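Local coordinates for protein amidohydrolase (Brucella melitensis biovar Abortus, PDB 4F0L) that probably hydrolyses a carbon–nitrogen bond as a metal-dependent deaminase of the amidohydrolase family, with an iron(III) ion bound in this crystal, at residues A19-G24 / D385-G390; S55-G60 / A393-L398; R191-I196 / T230-D235; C300-A305 / G337-Q342; D309-A314 / Y345-Y350. All coordinates share one frame; numbering follows the deposited sequence.

Contact 1: residues A19-G24 / D385-G390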
# COMPACT_ATOMS: atom_id res chain seq x y z
N ALA B 19 -6.54 -1.80 -25.28
CA ALA B 19 -6.43 -3.11 -24.67
C ALA B 19 -4.99 -3.53 -24.72
O ALA B 19 -4.29 -3.29 -25.70
CB ALA B 19 -7.31 -4.11 -25.36
N LEU B 20 -4.52 -4.14 -23.63
CA LEU B 20 -3.13 -4.53 -23.53
C LEU B 20 -2.98 -5.97 -23.97
O LEU B 20 -3.23 -6.91 -23.20
CB LEU B 20 -2.60 -4.30 -22.09
CG LEU B 20 -1.15 -4.78 -21.83
CD1 LEU B 20 -0.14 -4.27 -22.87
CD2 LEU B 20 -0.70 -4.41 -20.43
N LEU B 21 -2.55 -6.15 -25.21
CA LEU B 21 -2.39 -7.47 -25.78
C LEU B 21 -0.97 -7.97 -25.53
O LEU B 21 -0.10 -7.19 -25.12
CB LEU B 21 -2.71 -7.43 -27.27
CG LEU B 21 -4.08 -6.90 -27.66
CD1 LEU B 21 -4.26 -6.91 -29.19
CD2 LEU B 21 -5.15 -7.76 -26.99
N PRO B 22 -0.71 -9.28 -25.78
CA PRO B 22 0.64 -9.79 -25.45
C PRO B 22 1.77 -9.11 -26.21
O PRO B 22 2.89 -9.04 -25.70
CB PRO B 22 0.56 -11.27 -25.82
CG PRO B 22 -0.88 -11.61 -25.68
CD PRO B 22 -1.63 -10.37 -26.11
N ASP B 23 1.48 -8.59 -27.41
CA ASP B 23 2.49 -7.87 -28.16
C ASP B 23 2.37 -6.34 -27.98
O ASP B 23 2.92 -5.60 -28.76
CB ASP B 23 2.49 -8.30 -29.65
CG ASP B 23 1.15 -8.05 -30.33
OD1 ASP B 23 0.11 -7.83 -29.65
OD2 ASP B 23 1.12 -8.06 -31.56
N GLY B 24 1.66 -5.88 -26.94
CA GLY B 24 1.57 -4.45 -26.66
C GLY B 24 0.16 -3.85 -26.64
O GLY B 24 -0.85 -4.54 -26.93
N ASP B 385 -3.79 -19.07 -21.49
CA ASP B 385 -4.66 -17.97 -21.09
C ASP B 385 -3.97 -16.60 -21.24
O ASP B 385 -2.76 -16.50 -21.49
CB ASP B 385 -5.13 -18.16 -19.65
CG ASP B 385 -6.35 -19.07 -19.53
OD1 ASP B 385 -6.99 -19.44 -20.55
OD2 ASP B 385 -6.69 -19.37 -18.38
N GLY B 386 -4.78 -15.56 -21.11
CA GLY B 386 -4.37 -14.20 -21.49
C GLY B 386 -5.34 -13.58 -22.49
O GLY B 386 -6.38 -14.18 -22.82
N LEU B 387 -5.00 -12.39 -22.98
CA LEU B 387 -5.79 -11.73 -24.02
C LEU B 387 -5.35 -12.23 -25.38
O LEU B 387 -4.70 -11.53 -26.13
CB LEU B 387 -5.66 -10.20 -23.94
CG LEU B 387 -6.49 -9.52 -22.87
CD1 LEU B 387 -6.31 -8.01 -22.95
CD2 LEU B 387 -7.97 -9.87 -23.07
N LYS B 388 -5.69 -13.48 -25.66
CA LYS B 388 -5.29 -14.19 -26.87
C LYS B 388 -6.49 -14.97 -27.37
O LYS B 388 -7.31 -15.46 -26.59
CB LYS B 388 -4.23 -15.27 -26.60
CG LYS B 388 -2.98 -14.85 -25.82
CD LYS B 388 -2.36 -16.15 -25.32
CE LYS B 388 -1.23 -15.94 -24.37
NZ LYS B 388 -1.07 -17.20 -23.58
N LYS B 389 -6.51 -15.18 -28.68
CA LYS B 389 -7.48 -16.08 -29.28
C LYS B 389 -7.34 -17.47 -28.66
O LYS B 389 -6.22 -17.94 -28.44
CB LYS B 389 -7.31 -16.06 -30.82
CG LYS B 389 -7.41 -14.63 -31.40
CD LYS B 389 -6.97 -14.32 -32.86
CE LYS B 389 -8.15 -14.25 -33.90
NZ LYS B 389 -8.73 -12.92 -34.42
N GLY B 390 -8.47 -18.09 -28.32
CA GLY B 390 -8.47 -19.40 -27.71
C GLY B 390 -8.25 -19.45 -26.21
O GLY B 390 -8.38 -20.52 -25.62
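L387 sets out toward strand 19-21 and meets two leucines in different ways. Its CD1 comes up against the backbone of L20, 3.3 Å from L20 O, so the methyl touches a peptide rather than the L20 side chain. Against L21 the meeting is between side chains: the two cross at about a right angle, and CD2 of L21 rests 3.9 Å from CB of L387. L21 starts off beside the contact, but with CG anti to its carbonyl carbon (chi1 -57°) the branch swings CD2 back over the base of L387. A leucine suits position 387 because its branched chain can lie against a carbonyl with one methyl and against L21 with its base.

P22 follows with its ring turned to the same loop. Its CD lies 3.3 Å from L387 O, and its CG lies 3.9 Å from CG of K388, the two side chains meeting at a slant. The rigid ring also suits the second position of the type I turn L21-G24, whose ends are joined by bonds in both directions between L21 and G24. K388 presents only its aliphatic part to the proline; its extended chain carries NZ back to D385 O, 2.8 Å away, approaching from above the carbonyl plane. That bond lies within the loop, in which L387 centres an inverse gamma turn.

No hydrogen bond crosses between the segments. The hairpin of strands 19-21 and 24-26 thus packs on the loop between helix 364-379 and strand 395-399, with L20 also touching that helix and L21 reaching I41 of strand 37-42.

Contact 2: residues S55-G60 / A393-L398; sequences SVVVAG and ADFVSL
The ring of F395 is met obliquely by V57, whose CG1 lies 4.0 Å from CD1 of the ring; W427 on strand 422-428 meets the same ring with its plane inclined, and I14 and I33 also touch the phenylalanine. The F395 side chain leads away from strand 56-59, while its CB stays 3.2 Å from V58 O. A large aromatic suits this place, where the sheet meets strands 12-16 and 29-34.

Flat peptide groups join the strands. V58 and V396 form a hydrogen-bonded antiparallel pair: V58 N gives to V396 O at 2.9 Å, nearly straight at 169°, and V396 N returns a bond to V58 O. L398 N adds a bond to V56 O, and G60 N a weak one to D394 O. Between these, V57 faces S397 as a non-hydrogen-bonded pair, with CA of S397 3.1 Å from V56 O. Strands 56-66 and 395-399 are thereby neighbours in the mixed sheet, where the parallel strands of the amidohydrolase barrel domain continue into antiparallel ones.

With its CG1 anti to the carbonyl carbon (chi1 -62°), V58 has CG2 between backbone N and carbonyl carbon, 4.0 Å from CB of V396, while its CG1 and CG1 of V56 both approach CD1 of L398. Beta-branched valines suit such extended, buried strands. S397 turns its hydroxyl to Q54 and D425. Where the strands part, a water accepts from V56 N and donates to L398 O, 2.7 Å away.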
# COMPACT_ATOMS: atom_id res chain seq x y z
N SER B 55 -13.39 1.40 -21.95
CA SER B 55 -12.28 2.31 -22.20
C SER B 55 -10.95 1.61 -22.23
O SER B 55 -10.20 1.80 -23.18
CB SER B 55 -12.25 3.43 -21.14
OG SER B 55 -13.48 4.15 -21.21
N VAL B 56 -10.64 0.82 -21.19
CA VAL B 56 -9.33 0.21 -21.05
C VAL B 56 -9.49 -1.21 -20.52
O VAL B 56 -10.06 -1.40 -19.47
CB VAL B 56 -8.43 0.99 -20.11
CG1 VAL B 56 -7.11 0.24 -19.90
CG2 VAL B 56 -8.17 2.40 -20.65
N VAL B 57 -9.00 -2.19 -21.29
CA VAL B 57 -9.16 -3.63 -20.97
C VAL B 57 -7.78 -4.28 -20.88
O VAL B 57 -6.89 -4.01 -21.70
CB VAL B 57 -10.03 -4.36 -22.01
CG1 VAL B 57 -9.97 -5.88 -21.79
CG2 VAL B 57 -11.47 -3.85 -21.93
N VAL B 58 -7.59 -5.03 -19.81
CA VAL B 58 -6.37 -5.76 -19.52
C VAL B 58 -6.71 -7.18 -19.15
O VAL B 58 -7.85 -7.50 -18.84
CB VAL B 58 -5.54 -5.11 -18.37
CG1 VAL B 58 -5.11 -3.68 -18.74
CG2 VAL B 58 -6.29 -5.11 -17.05
N ALA B 59 -5.70 -8.05 -19.19
CA ALA B 59 -5.87 -9.45 -18.84
C ALA B 59 -6.25 -9.60 -17.37
O ALA B 59 -5.88 -8.78 -16.55
CB ALA B 59 -4.57 -10.21 -19.10
N GLY B 60 -6.99 -10.67 -17.07
CA GLY B 60 -7.23 -11.10 -15.73
C GLY B 60 -5.96 -11.60 -15.07
O GLY B 60 -5.13 -12.23 -15.71
N ALA B 393 -12.15 -16.39 -21.67
CA ALA B 393 -12.53 -14.97 -21.71
C ALA B 393 -12.49 -14.38 -20.30
O ALA B 393 -13.51 -14.12 -19.69
CB ALA B 393 -13.89 -14.75 -22.41
N ASP B 394 -11.27 -14.15 -19.83
CA ASP B 394 -10.97 -13.64 -18.50
C ASP B 394 -10.25 -12.30 -18.64
O ASP B 394 -9.09 -12.25 -19.08
CB ASP B 394 -10.04 -14.60 -17.73
CG ASP B 394 -10.60 -16.00 -17.55
OD1 ASP B 394 -11.71 -16.33 -18.02
OD2 ASP B 394 -9.91 -16.81 -16.91
N PHE B 395 -10.89 -11.20 -18.26
CA PHE B 395 -10.25 -9.92 -18.40
C PHE B 395 -10.97 -8.88 -17.56
O PHE B 395 -12.00 -9.20 -16.92
CB PHE B 395 -10.13 -9.51 -19.89
CG PHE B 395 -11.37 -9.71 -20.68
CD1 PHE B 395 -12.42 -8.84 -20.57
CD2 PHE B 395 -11.51 -10.82 -21.52
CE1 PHE B 395 -13.58 -9.03 -21.31
CE2 PHE B 395 -12.65 -11.00 -22.25
CZ PHE B 395 -13.69 -10.11 -22.14
N VAL B 396 -10.37 -7.69 -17.52
CA VAL B 396 -10.70 -6.64 -16.55
C VAL B 396 -10.76 -5.27 -17.27
O VAL B 396 -9.89 -4.96 -18.10
CB VAL B 396 -9.62 -6.58 -15.43
CG1 VAL B 396 -9.87 -5.46 -14.42
CG2 VAL B 396 -9.48 -7.93 -14.71
N SER B 397 -11.80 -4.44 -16.99
CA SER B 397 -11.77 -3.06 -17.46
C SER B 397 -11.45 -2.13 -16.29
O SER B 397 -11.81 -2.41 -15.14
CB SER B 397 -13.05 -2.65 -18.14
OG SER B 397 -14.12 -2.52 -17.21
N LEU B 398 -10.72 -1.06 -16.59
CA LEU B 398 -10.28 -0.15 -15.58
C LEU B 398 -11.08 1.14 -15.67
O LEU B 398 -11.32 1.65 -16.76
CB LEU B 398 -8.78 0.14 -15.73
CG LEU B 398 -7.86 -1.07 -15.52
CD1 LEU B 398 -6.44 -0.70 -15.90
CD2 LEU B 398 -7.88 -1.62 -14.08
O HOH W 1 -12.52 0.90 -19.03

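Contact 3: residues R191-I196 / T230-D235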
# COMPACT_ATOMS: atom_id res chain seq x y z
N ARG B 191 -3.30 -41.68 1.96
CA ARG B 191 -4.52 -40.93 2.22
C ARG B 191 -4.56 -39.65 1.39
O ARG B 191 -5.64 -39.21 0.98
CB ARG B 191 -4.71 -40.61 3.70
CG ARG B 191 -6.08 -40.05 4.01
CD ARG B 191 -6.38 -40.10 5.51
NE ARG B 191 -5.62 -39.08 6.23
CZ ARG B 191 -5.36 -39.10 7.53
NH1 ARG B 191 -5.77 -40.11 8.29
NH2 ARG B 191 -4.65 -38.11 8.08
N PHE B 192 -3.38 -39.09 1.11
CA PHE B 192 -3.29 -37.94 0.22
C PHE B 192 -3.76 -38.27 -1.20
O PHE B 192 -4.49 -37.47 -1.79
CB PHE B 192 -1.86 -37.35 0.20
CG PHE B 192 -1.75 -36.10 -0.62
CD1 PHE B 192 -2.20 -34.88 -0.13
CD2 PHE B 192 -1.22 -36.13 -1.90
CE1 PHE B 192 -2.12 -33.71 -0.89
CE2 PHE B 192 -1.14 -34.97 -2.67
CZ PHE B 192 -1.60 -33.76 -2.17
N ALA B 193 -3.30 -39.40 -1.77
CA ALA B 193 -3.76 -39.81 -3.13
C ALA B 193 -5.30 -39.94 -3.14
O ALA B 193 -5.97 -39.49 -4.07
CB ALA B 193 -3.10 -41.12 -3.60
N ARG B 194 -5.87 -40.56 -2.12
CA ARG B 194 -7.31 -40.69 -2.04
C ARG B 194 -8.00 -39.30 -1.96
O ARG B 194 -9.04 -39.09 -2.53
CB ARG B 194 -7.70 -41.57 -0.86
CG ARG B 194 -7.49 -43.07 -1.11
CD ARG B 194 -8.19 -43.94 -0.06
NE ARG B 194 -7.48 -43.90 1.21
CZ ARG B 194 -7.95 -43.39 2.36
NH1 ARG B 194 -7.16 -43.41 3.43
NH2 ARG B 194 -9.18 -42.87 2.46
N LEU B 195 -7.39 -38.35 -1.27
CA LEU B 195 -7.96 -37.00 -1.18
C LEU B 195 -7.92 -36.32 -2.56
O LEU B 195 -8.91 -35.72 -2.99
CB LEU B 195 -7.17 -36.18 -0.17
CG LEU B 195 -7.53 -34.69 -0.04
CD1 LEU B 195 -8.87 -34.54 0.63
CD2 LEU B 195 -6.44 -33.99 0.73
N ILE B 196 -6.78 -36.44 -3.24
CA ILE B 196 -6.65 -35.93 -4.60
C ILE B 196 -7.73 -36.54 -5.53
O ILE B 196 -8.34 -35.83 -6.31
CB ILE B 196 -5.24 -36.20 -5.16
CG1 ILE B 196 -4.20 -35.24 -4.54
CG2 ILE B 196 -5.22 -36.08 -6.68
CD1 ILE B 196 -4.44 -33.76 -4.81
N THR B 230 4.66 -35.69 -5.97
CA THR B 230 4.89 -34.97 -7.22
C THR B 230 4.84 -35.88 -8.47
O THR B 230 5.01 -35.42 -9.60
CB THR B 230 6.20 -34.15 -7.13
OG1 THR B 230 7.30 -35.01 -6.87
CG2 THR B 230 6.13 -33.16 -5.98
N GLN B 231 4.57 -37.17 -8.25
CA GLN B 231 4.38 -38.12 -9.33
C GLN B 231 2.89 -38.44 -9.52
O GLN B 231 2.54 -39.08 -10.51
CB GLN B 231 5.20 -39.42 -9.06
N LEU B 232 2.03 -37.99 -8.62
CA LEU B 232 0.60 -38.34 -8.72
C LEU B 232 -0.06 -37.83 -9.98
O LEU B 232 -0.85 -38.54 -10.60
CB LEU B 232 -0.20 -37.81 -7.53
CG LEU B 232 -0.09 -38.54 -6.21
CD1 LEU B 232 -0.96 -37.79 -5.21
CD2 LEU B 232 -0.48 -40.03 -6.31
N LEU B 233 0.23 -36.58 -10.34
CA LEU B 233 -0.37 -35.91 -11.47
C LEU B 233 0.78 -35.22 -12.21
O LEU B 233 1.00 -34.01 -12.06
CB LEU B 233 -1.43 -34.89 -10.99
CG LEU B 233 -2.67 -35.47 -10.28
CD1 LEU B 233 -3.46 -34.39 -9.53
CD2 LEU B 233 -3.56 -36.29 -11.24
N PRO B 234 1.55 -36.01 -12.98
CA PRO B 234 2.80 -35.53 -13.56
C PRO B 234 2.63 -34.41 -14.56
O PRO B 234 3.59 -33.71 -14.85
CB PRO B 234 3.40 -36.78 -14.22
CG PRO B 234 2.22 -37.70 -14.45
CD PRO B 234 1.30 -37.43 -13.30
N ASP B 235 1.43 -34.21 -15.09
CA ASP B 235 1.22 -33.13 -16.05
C ASP B 235 0.59 -31.89 -15.43
O ASP B 235 0.28 -30.94 -16.13
CB ASP B 235 0.39 -33.62 -17.22
CG ASP B 235 1.04 -34.80 -17.94
OD1 ASP B 235 2.26 -34.72 -18.22
OD2 ASP B 235 0.35 -35.78 -18.22
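A helical turn, 191-196, lies beside an irregular loop, 230-235, with A193 and L232 the residues whose CA atoms come nearest, 7.2 Å apart. At that spacing the backbones do not touch, and no hydrogen bond passes between them; the helix keeps its own pattern, as in the 2.9 Å bond from I196 N to F192 O. Side chains one turn apart, F192 and I196 with A193 between them in sequence, offer the apolar surface.

L232 enters this surface with its forked end. CD1 reaches the edge of the F192 ring, near the ring plane, 3.7 Å from CD2, and also lies 4.2 Å from CG1 of I196. The other branch, CD2, sits 3.9 Å from CB of A193, where the small alanine lets the leucine approach the helix. F192 can offer its edge because its CG is anti to the backbone N (chi1 -176°), which carries the ring along toward L232. L233 works farther on: its CD1 meets CG2 of I196 at 3.8 Å, the two side chains sliding past each other in opposite directions.

Behind the helix residues lies the sheet. F192 and I196 both touch V213 and P165, and L233 shares L211 with I196, so the loop closes over the outer side of strand 210-215. The contact is packing in an alpha/beta barrel of the TIM type: helix 189-203, which precedes strand 210-215, packs against the loop leading into the next barrel strand, 238-242, away from the metal.

Contact 4: residues C300-A305 / G337-Q342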
# COMPACT_ATOMS: atom_id res chain seq x y z
N CYS B 300 4.65 -13.17 -2.90
CA CYS B 300 3.56 -12.72 -2.05
C CYS B 300 4.00 -11.47 -1.31
O CYS B 300 4.22 -11.51 -0.11
CB CYS B 300 3.16 -13.84 -1.08
SG CYS B 300 2.73 -15.42 -1.93
N PRO B 301 4.13 -10.33 -2.04
CA PRO B 301 4.85 -9.21 -1.46
C PRO B 301 4.21 -8.58 -0.20
O PRO B 301 4.93 -8.26 0.76
CB PRO B 301 4.93 -8.19 -2.61
CG PRO B 301 4.75 -8.97 -3.86
CD PRO B 301 3.91 -10.17 -3.51
N VAL B 302 2.88 -8.41 -0.21
CA VAL B 302 2.20 -7.86 0.96
C VAL B 302 2.30 -8.77 2.16
O VAL B 302 2.63 -8.29 3.24
CB VAL B 302 0.74 -7.51 0.65
CG1 VAL B 302 -0.08 -7.24 1.92
CG2 VAL B 302 0.80 -6.31 -0.30
N THR B 303 2.07 -10.06 1.99
CA THR B 303 2.21 -11.00 3.10
C THR B 303 3.65 -11.07 3.59
O THR B 303 3.90 -11.08 4.79
CB THR B 303 1.68 -12.41 2.75
OG1 THR B 303 0.27 -12.33 2.51
CG2 THR B 303 1.90 -13.42 3.94
N GLU B 304 4.61 -11.07 2.67
CA GLU B 304 6.02 -11.14 3.04
C GLU B 304 6.41 -9.90 3.88
O GLU B 304 7.20 -10.00 4.83
CB GLU B 304 6.90 -11.26 1.77
CG GLU B 304 6.91 -12.68 1.18
CD GLU B 304 7.16 -12.74 -0.32
OE1 GLU B 304 7.76 -11.81 -0.87
OE2 GLU B 304 6.75 -13.74 -0.96
N ALA B 305 5.89 -8.74 3.50
CA ALA B 305 6.11 -7.51 4.31
C ALA B 305 5.43 -7.64 5.69
O ALA B 305 6.03 -7.30 6.70
CB ALA B 305 5.55 -6.29 3.60
N GLY B 337 -2.63 -3.67 -7.31
CA GLY B 337 -1.77 -2.50 -7.07
C GLY B 337 -0.95 -2.65 -5.79
O GLY B 337 0.25 -2.39 -5.75
N ASP B 338 -1.60 -3.13 -4.75
CA ASP B 338 -0.93 -3.32 -3.48
C ASP B 338 0.26 -4.27 -3.57
O ASP B 338 1.32 -3.95 -3.05
CB ASP B 338 -1.93 -3.79 -2.44
CG ASP B 338 -3.05 -2.80 -2.25
OD1 ASP B 338 -2.88 -1.80 -1.53
OD2 ASP B 338 -4.08 -2.98 -2.87
N GLU B 339 0.07 -5.41 -4.23
CA GLU B 339 1.12 -6.37 -4.37
C GLU B 339 2.28 -5.90 -5.26
O GLU B 339 3.47 -6.02 -4.91
CB GLU B 339 0.60 -7.70 -4.89
CG GLU B 339 -0.40 -8.36 -3.97
CD GLU B 339 0.18 -8.96 -2.69
OE1 GLU B 339 1.40 -8.93 -2.52
OE2 GLU B 339 -0.61 -9.46 -1.84
N LEU B 340 1.94 -5.37 -6.43
CA LEU B 340 2.96 -4.96 -7.38
C LEU B 340 3.73 -3.77 -6.83
O LEU B 340 4.98 -3.68 -6.97
CB LEU B 340 2.34 -4.65 -8.74
CG LEU B 340 1.75 -5.85 -9.47
CD1 LEU B 340 1.20 -5.43 -10.85
CD2 LEU B 340 2.77 -6.99 -9.59
N ARG B 341 3.00 -2.81 -6.26
CA ARG B 341 3.66 -1.65 -5.67
C ARG B 341 4.63 -2.11 -4.59
O ARG B 341 5.79 -1.64 -4.54
CB ARG B 341 2.59 -0.72 -5.10
CG ARG B 341 3.08 0.56 -4.57
CD ARG B 341 1.92 1.56 -4.40
NE ARG B 341 0.98 1.15 -3.38
CZ ARG B 341 -0.28 0.76 -3.58
NH1 ARG B 341 -1.02 0.40 -2.54
NH2 ARG B 341 -0.84 0.72 -4.78
N GLN B 342 4.18 -2.99 -3.70
CA GLN B 342 5.06 -3.49 -2.62
C GLN B 342 6.30 -4.22 -3.18
O GLN B 342 7.41 -4.02 -2.68
CB GLN B 342 4.28 -4.37 -1.65
CG GLN B 342 5.10 -5.05 -0.55
CD GLN B 342 5.81 -4.07 0.35
OE1 GLN B 342 5.27 -3.01 0.64
NE2 GLN B 342 7.05 -4.38 0.77
O HOH W 2 7.41 -7.25 0.40
O HOH W 3 0.60 -11.14 -0.28
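One direct hydrogen bond joins the two helices: V302 N gives to OE1 of E339 at 2.8 Å, almost straight at 175°, meeting the carboxylate on its syn side though 29° out of its plane. The glutamate gets there by a bend at chi2 (-73°) that folds its chain across toward helix 301-306. The amide it takes belongs to the first turn of that helix, where N-H groups point out of the N-terminal end and lack partners within the helix, so an acidic side chain suits the place and the helix end probably stabilises its charge.

Waters extend the polar link. One accepts from T303 N, 2.9 Å away, a second amide of the same turn, and lies within hydrogen-bonding distance of E339 OE2. Another donates to P301 O and accepts from Q342 NE2.

C300 stands at the N-cap, its backbone N bonded to E304 OE2, which H278 also engages. This helix follows strand 296-299 of the barrel, and the C300 side chain comes within about 4 Å of those of the iron ligands H65 and D329.

Close packing of carbon against polar groups surrounds the carboxylate. P301 CD lies 3.0 Å from E339 OE1; with no N-H of its own, proline fits a first helical position. V302 crosses E339 at about a right angle, its CG2 3.6 Å from CD. Q342, also bent at chi2, lays CG 3.5 Å from P301 O and its amide against CB of A305, while L349 of the second subunit packs on Q342.

Contact 5: residues D309-A314 / Y345-Y350; sequences DGTFNA and YSQRLY
T311 turns its side chain to helix 336-351 and packs on three of its residues. Its CG2, anti to the backbone N, points into the helix face, 3.8 Å from OG of S346 and close to the end of Q347. Its CB lies 4.2 Å from CD2 of Y350, approaching that ring obliquely. The short branched threonine suits this spot: one branch packs while the other stays polar. A314 adds a second apolar touch, its CB 3.6 Å from CD of Q347, and a methyl is small enough to let the amide lie against it.

The polar side of the contact runs largely through water. One water binds T311 OG1 and donates to S346 O, 2.8 Å away. A second accepts from F312 N at 3.0 Å and donates to S346 OG, a hydroxyl that is also bonded to L343 O within its own helix. The Q347 chain is bent at chi2 (-56°), which brings its amide beside F312 O.

The F312 ring turns away from the helix, meeting F317 edge-to-face and touching strand 296-299. N313 centres an inverse gamma turn and stands at the N-cap position of helix 314-319, though its side chain makes no capping bond. On its far flank helix 336-351 faces the second subunit, where R348 forms a salt bridge with E78 of that chain.

Because the clear hydrogen bonds between the segments pass through water, methyl packing and water bridges, rather than direct polar bonds, join the loop to a helix that also touches the second subunit.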
# COMPACT_ATOMS: atom_id res chain seq x y z
N ASP B 309 9.39 -11.15 6.20
CA ASP B 309 10.15 -12.27 5.64
C ASP B 309 11.48 -11.82 5.05
O ASP B 309 12.51 -12.40 5.34
CB ASP B 309 9.39 -13.01 4.55
CG ASP B 309 8.22 -13.82 5.07
OD1 ASP B 309 8.28 -14.34 6.19
OD2 ASP B 309 7.23 -13.97 4.30
N GLY B 310 11.44 -10.79 4.20
CA GLY B 310 12.61 -10.35 3.48
C GLY B 310 12.25 -9.87 2.10
O GLY B 310 11.07 -9.80 1.73
N THR B 311 13.28 -9.59 1.32
CA THR B 311 13.13 -8.96 0.00
C THR B 311 13.64 -9.91 -1.09
O THR B 311 14.77 -10.42 -1.01
CB THR B 311 13.92 -7.66 -0.03
OG1 THR B 311 13.47 -6.83 1.04
CG2 THR B 311 13.72 -6.94 -1.36
N PHE B 312 12.81 -10.15 -2.10
CA PHE B 312 13.16 -11.08 -3.21
C PHE B 312 14.27 -10.52 -4.11
O PHE B 312 14.36 -9.30 -4.33
CB PHE B 312 11.89 -11.34 -4.05
CG PHE B 312 12.05 -12.34 -5.14
CD1 PHE B 312 12.18 -13.70 -4.85
CD2 PHE B 312 12.02 -11.95 -6.48
CE1 PHE B 312 12.30 -14.63 -5.86
CE2 PHE B 312 12.14 -12.88 -7.51
CZ PHE B 312 12.31 -14.22 -7.20
N ASN B 313 15.05 -11.44 -4.70
CA ASN B 313 16.15 -11.09 -5.61
C ASN B 313 15.61 -10.83 -7.01
O ASN B 313 15.94 -11.53 -7.97
CB ASN B 313 17.18 -12.22 -5.71
CG ASN B 313 17.94 -12.41 -4.44
OD1 ASN B 313 17.87 -11.58 -3.55
ND2 ASN B 313 18.66 -13.53 -4.33
N ALA B 314 14.78 -9.79 -7.11
CA ALA B 314 13.92 -9.57 -8.27
C ALA B 314 14.67 -9.22 -9.57
O ALA B 314 14.35 -9.76 -10.64
CB ALA B 314 12.87 -8.50 -7.93
N TYR B 345 8.56 -1.39 -4.52
CA TYR B 345 9.06 -0.52 -3.49
C TYR B 345 10.05 -1.26 -2.59
O TYR B 345 10.99 -0.64 -2.10
CB TYR B 345 7.95 0.14 -2.65
CG TYR B 345 7.16 1.26 -3.34
CD1 TYR B 345 7.49 1.73 -4.61
CD2 TYR B 345 6.12 1.88 -2.68
CE1 TYR B 345 6.78 2.77 -5.22
CE2 TYR B 345 5.39 2.91 -3.28
CZ TYR B 345 5.76 3.38 -4.54
OH TYR B 345 5.04 4.41 -5.10
N SER B 346 9.87 -2.56 -2.40
CA SER B 346 10.82 -3.33 -1.61
C SER B 346 12.16 -3.23 -2.33
O SER B 346 13.22 -3.13 -1.68
CB SER B 346 10.38 -4.79 -1.41
OG SER B 346 10.37 -5.55 -2.61
N GLN B 347 12.12 -3.24 -3.66
CA GLN B 347 13.35 -3.16 -4.43
C GLN B 347 13.97 -1.77 -4.35
O GLN B 347 15.20 -1.65 -4.19
CB GLN B 347 13.15 -3.61 -5.89
CG GLN B 347 12.53 -5.02 -6.02
CD GLN B 347 13.32 -6.08 -5.29
OE1 GLN B 347 12.76 -6.89 -4.53
NE2 GLN B 347 14.61 -6.10 -5.52
N ARG B 348 13.13 -0.72 -4.42
CA ARG B 348 13.63 0.65 -4.38
C ARG B 348 14.38 0.94 -3.07
O ARG B 348 15.43 1.60 -3.08
CB ARG B 348 12.50 1.67 -4.57
CG ARG B 348 11.88 1.60 -5.95
CD ARG B 348 11.04 2.80 -6.35
NE ARG B 348 10.42 2.50 -7.64
CZ ARG B 348 9.50 3.24 -8.25
NH1 ARG B 348 9.10 4.40 -7.72
NH2 ARG B 348 9.00 2.84 -9.42
N LEU B 349 13.83 0.47 -1.96
CA LEU B 349 14.46 0.67 -0.66
C LEU B 349 15.74 -0.14 -0.52
O LEU B 349 16.72 0.36 -0.03
CB LEU B 349 13.47 0.38 0.48
CG LEU B 349 12.31 1.40 0.61
CD1 LEU B 349 11.16 0.89 1.49
CD2 LEU B 349 12.83 2.74 1.14
N TYR B 350 15.73 -1.38 -0.99
CA TYR B 350 16.90 -2.25 -0.87
C TYR B 350 18.05 -1.80 -1.77
O TYR B 350 19.20 -1.90 -1.39
CB TYR B 350 16.53 -3.71 -1.20
CG TYR B 350 17.57 -4.72 -0.78
CD1 TYR B 350 18.67 -5.01 -1.60
CD2 TYR B 350 17.46 -5.39 0.44
CE1 TYR B 350 19.63 -5.92 -1.21
CE2 TYR B 350 18.42 -6.31 0.83
CZ TYR B 350 19.50 -6.56 0.01
OH TYR B 350 20.44 -7.47 0.40
O HOH W 4 13.32 -3.93 0.97
O HOH W 5 10.28 -8.51 -2.46

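In the fold
Contacts 2 and 4 are buried, whereas contacts 1, 3 and 5 lie partly at the surface. Contact 2 relies on direct backbone bonds within a sheet; contact 1 beside it is bond-free packing, and the two touch where L20 N probably bonds to V57 O and L387 packs on F395. Contacts 4 and 5 share helix 336-351 and both reach the second subunit: near the metal the link is a buried carboxylate on a helix start, farther out it turns to water. E304 O and D309 N probably bond between them. Contact 3 stands apart, its centre over 30 Å from each of the others, and is purely apolar.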